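Local coordinates for GAF domain/HD domain protein (Geobacter sulfurreducens, PDB 3EEA) that is of unknown function but may have phosphatase activity as a whole, this piece being its GAF domain without the HD domain, at residues 151-154 / 155-159. Sequence-based numbering, arbitrary orientation.
Sequences ALVV and SHMQL
Leu152 and His156 run alongside each other and point the same way, one turn apart, near the end of the C-terminal helix 137-158 of this GAF domain. The leucine brings CD1 to the imidazole, 3.7 Å from His156 NE2. Leu152 O sits above one face of the same ring, nearer the ring's margin than its centre, 3.5 Å from His156 CG. That carbonyl oxygen takes two hydrogen bonds. The backbone N of His156 gives a nearly straight one, with an N-H...O angle of 168°. Ser155 OG gives the other, 2.9 Å from Leu152 O. A chi1 of 83° sets this hydroxyl between the serine's own N and carbonyl carbon and turns it back toward the preceding turn. Both donors come from the same face of the carbonyl plane.

The His156 ring also meets the second subunit: its ND1 is hydrogen-bonded to ND1 of His156 there, and the two rings are almost parallel. Replaced by alanine in both copies, this position would probably lose the ring-to-ring bond between the subunits, and Leu152 CD1 would lose its imidazole neighbour.

On another side of the helix, Val154 and Met157 pack on Val14 and Val17 of helix 14-28. Met157 runs extended beside Val153, with CE 3.7 Å from Val153 CG1. Gln158 crosses Val154 at a slant, and its amide carbon CD comes 3.4 Å from Val154 CG1.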
ATOM      1  N   ALA A 151      -6.022   6.596   4.784  1.00 12.84           N
ATOM      2  CA  ALA A 151      -6.747   7.705   5.352  1.00 12.25           C
ATOM      3  C   ALA A 151      -7.318   8.625   4.276  1.00 12.95           C
ATOM      4  O   ALA A 151      -8.470   9.070   4.384  1.00 13.85           O
ATOM      5  CB  ALA A 151      -5.848   8.534   6.353  1.00 11.50           C
ATOM      6  N   LEU A 152      -6.545   8.904   3.232  1.00 12.04           N
ATOM      7  CA  LEU A 152      -6.992   9.793   2.171  1.00 13.73           C
ATOM      8  C   LEU A 152      -8.197   9.197   1.408  1.00 13.20           C
ATOM      9  O   LEU A 152      -9.233   9.874   1.121  1.00 12.85           O
ATOM     10  CB  LEU A 152      -5.825  10.014   1.222  1.00 15.24           C
ATOM     11  CG  LEU A 152      -6.040  10.809  -0.026  1.00 21.39           C
ATOM     12  CD1 LEU A 152      -6.593  12.194   0.345  1.00 26.13           C
ATOM     13  CD2 LEU A 152      -4.580  10.918  -0.678  1.00 25.58           C
ATOM     14  N   VAL A 153      -8.077   7.914   1.126  1.00 12.19           N
ATOM     15  CA  VAL A 153      -9.145   7.162   0.469  1.00 11.95           C
ATOM     16  C   VAL A 153     -10.420   7.180   1.316  1.00 12.57           C
ATOM     17  O   VAL A 153     -11.522   7.468   0.785  1.00 12.93           O
ATOM     18  CB  VAL A 153      -8.743   5.699   0.166  1.00 11.72           C
ATOM     19  CG1 VAL A 153      -9.975   4.913  -0.411  1.00 10.56           C
ATOM     20  CG2 VAL A 153      -7.595   5.637  -0.908  1.00 14.41           C
ATOM     21  N   VAL A 154     -10.280   6.831   2.587  1.00 12.31           N
ATOM     22  CA  VAL A 154     -11.424   6.758   3.542  1.00 14.85           C
ATOM     23  C   VAL A 154     -12.071   8.122   3.655  1.00 15.57           C
ATOM     24  O   VAL A 154     -13.301   8.245   3.604  1.00 16.71           O
ATOM     25  CB  VAL A 154     -11.018   6.207   4.935  1.00 15.61           C
ATOM     26  CG1 VAL A 154     -12.206   6.393   5.967  1.00 18.28           C
ATOM     27  CG2 VAL A 154     -10.675   4.696   4.803  1.00 15.21           C
ATOM     28  N   SER A 155     -11.253   9.170   3.693  1.00 16.49           N
ATOM     29  CA  SER A 155     -11.800  10.516   3.818  1.00 17.90           C
ATOM     30  C   SER A 155     -12.634  10.874   2.584  1.00 18.11           C
ATOM     31  O   SER A 155     -13.763  11.357   2.734  1.00 18.44           O
ATOM     32  CB  SER A 155     -10.728  11.535   4.116  1.00 17.33           C
ATOM     33  OG  SER A 155     -10.091  11.935   2.935  1.00 22.94           O
ATOM     34  N   HIS A 156     -12.151  10.558   1.374  1.00 17.99           N
ATOM     35  CA  HIS A 156     -12.966  10.731   0.148  1.00 17.94           C
ATOM     36  C   HIS A 156     -14.306   9.985   0.256  1.00 18.69           C
ATOM     37  O   HIS A 156     -15.373  10.531  -0.130  1.00 21.59           O
ATOM     38  CB  HIS A 156     -12.256  10.287  -1.140  1.00 17.32           C
ATOM     39  CG  HIS A 156     -11.091  11.128  -1.535  1.00 19.32           C
ATOM     40  ND1 HIS A 156     -10.082  10.658  -2.350  1.00 21.34           N
ATOM     41  CD2 HIS A 156     -10.746  12.395  -1.200  1.00 20.41           C
ATOM     42  CE1 HIS A 156      -9.173  11.606  -2.512  1.00 24.36           C
ATOM     43  NE2 HIS A 156      -9.551  12.670  -1.821  1.00 21.55           N
ATOM     44  N   MET A 157     -14.272   8.754   0.759  1.00 17.59           N
ATOM     45  CA  MET A 157     -15.492   7.936   0.913  1.00 18.63           C
ATOM     46  C   MET A 157     -16.482   8.479   1.989  1.00 20.64           C
ATOM     47  O   MET A 157     -17.699   8.423   1.798  1.00 19.30           O
ATOM     48  CB  MET A 157     -15.116   6.513   1.283  1.00 16.89           C
ATOM     49  CG  MET A 157     -14.320   5.759   0.230  1.00 17.27           C
ATOM     50  SD  MET A 157     -13.924   4.002   0.606  1.00 10.06           S
ATOM     51  CE  MET A 157     -13.341   3.415  -1.010  1.00 18.93           C
ATOM     52  N   GLN A 158     -15.939   8.890   3.126  1.00 23.30           N
ATOM     53  CA  GLN A 158     -16.744   9.366   4.284  1.00 26.09           C
ATOM     54  C   GLN A 158     -17.394  10.730   3.994  1.00 27.93           C
ATOM     55  O   GLN A 158     -18.399  11.107   4.650  1.00 29.66           O
ATOM     56  CB  GLN A 158     -15.901   9.401   5.569  1.00 26.34           C
ATOM     57  CG  GLN A 158     -15.616   7.990   6.149  1.00 28.44           C
ATOM     58  CD  GLN A 158     -14.803   7.958   7.467  1.00 31.76           C
ATOM     59  OE1 GLN A 158     -14.043   8.866   7.769  1.00 32.34           O
ATOM     60  NE2 GLN A 158     -14.925   6.843   8.215  1.00 35.05           N
ATOM     61  N   LEU A 159     -16.879  11.463   3.005  1.00 29.16           N
ATOM     62  CA  LEU A 159     -17.609  12.617   2.433  1.00 30.22           C
ATOM     63  C   LEU A 159     -19.069  12.296   2.050  1.00 32.18           C
ATOM     64  O   LEU A 159     -19.929  13.205   2.003  1.00 33.54           O
ATOM     65  CB  LEU A 159     -16.887  13.169   1.193  1.00 30.55           C
ATOM     66  CG  LEU A 159     -15.538  13.876   1.398  1.00 30.27           C
ATOM     67  CD1 LEU A 159     -14.927  14.256   0.024  1.00 31.90           C
ATOM     68  CD2 LEU A 159     -15.637  15.100   2.297  1.00 27.74           C
TER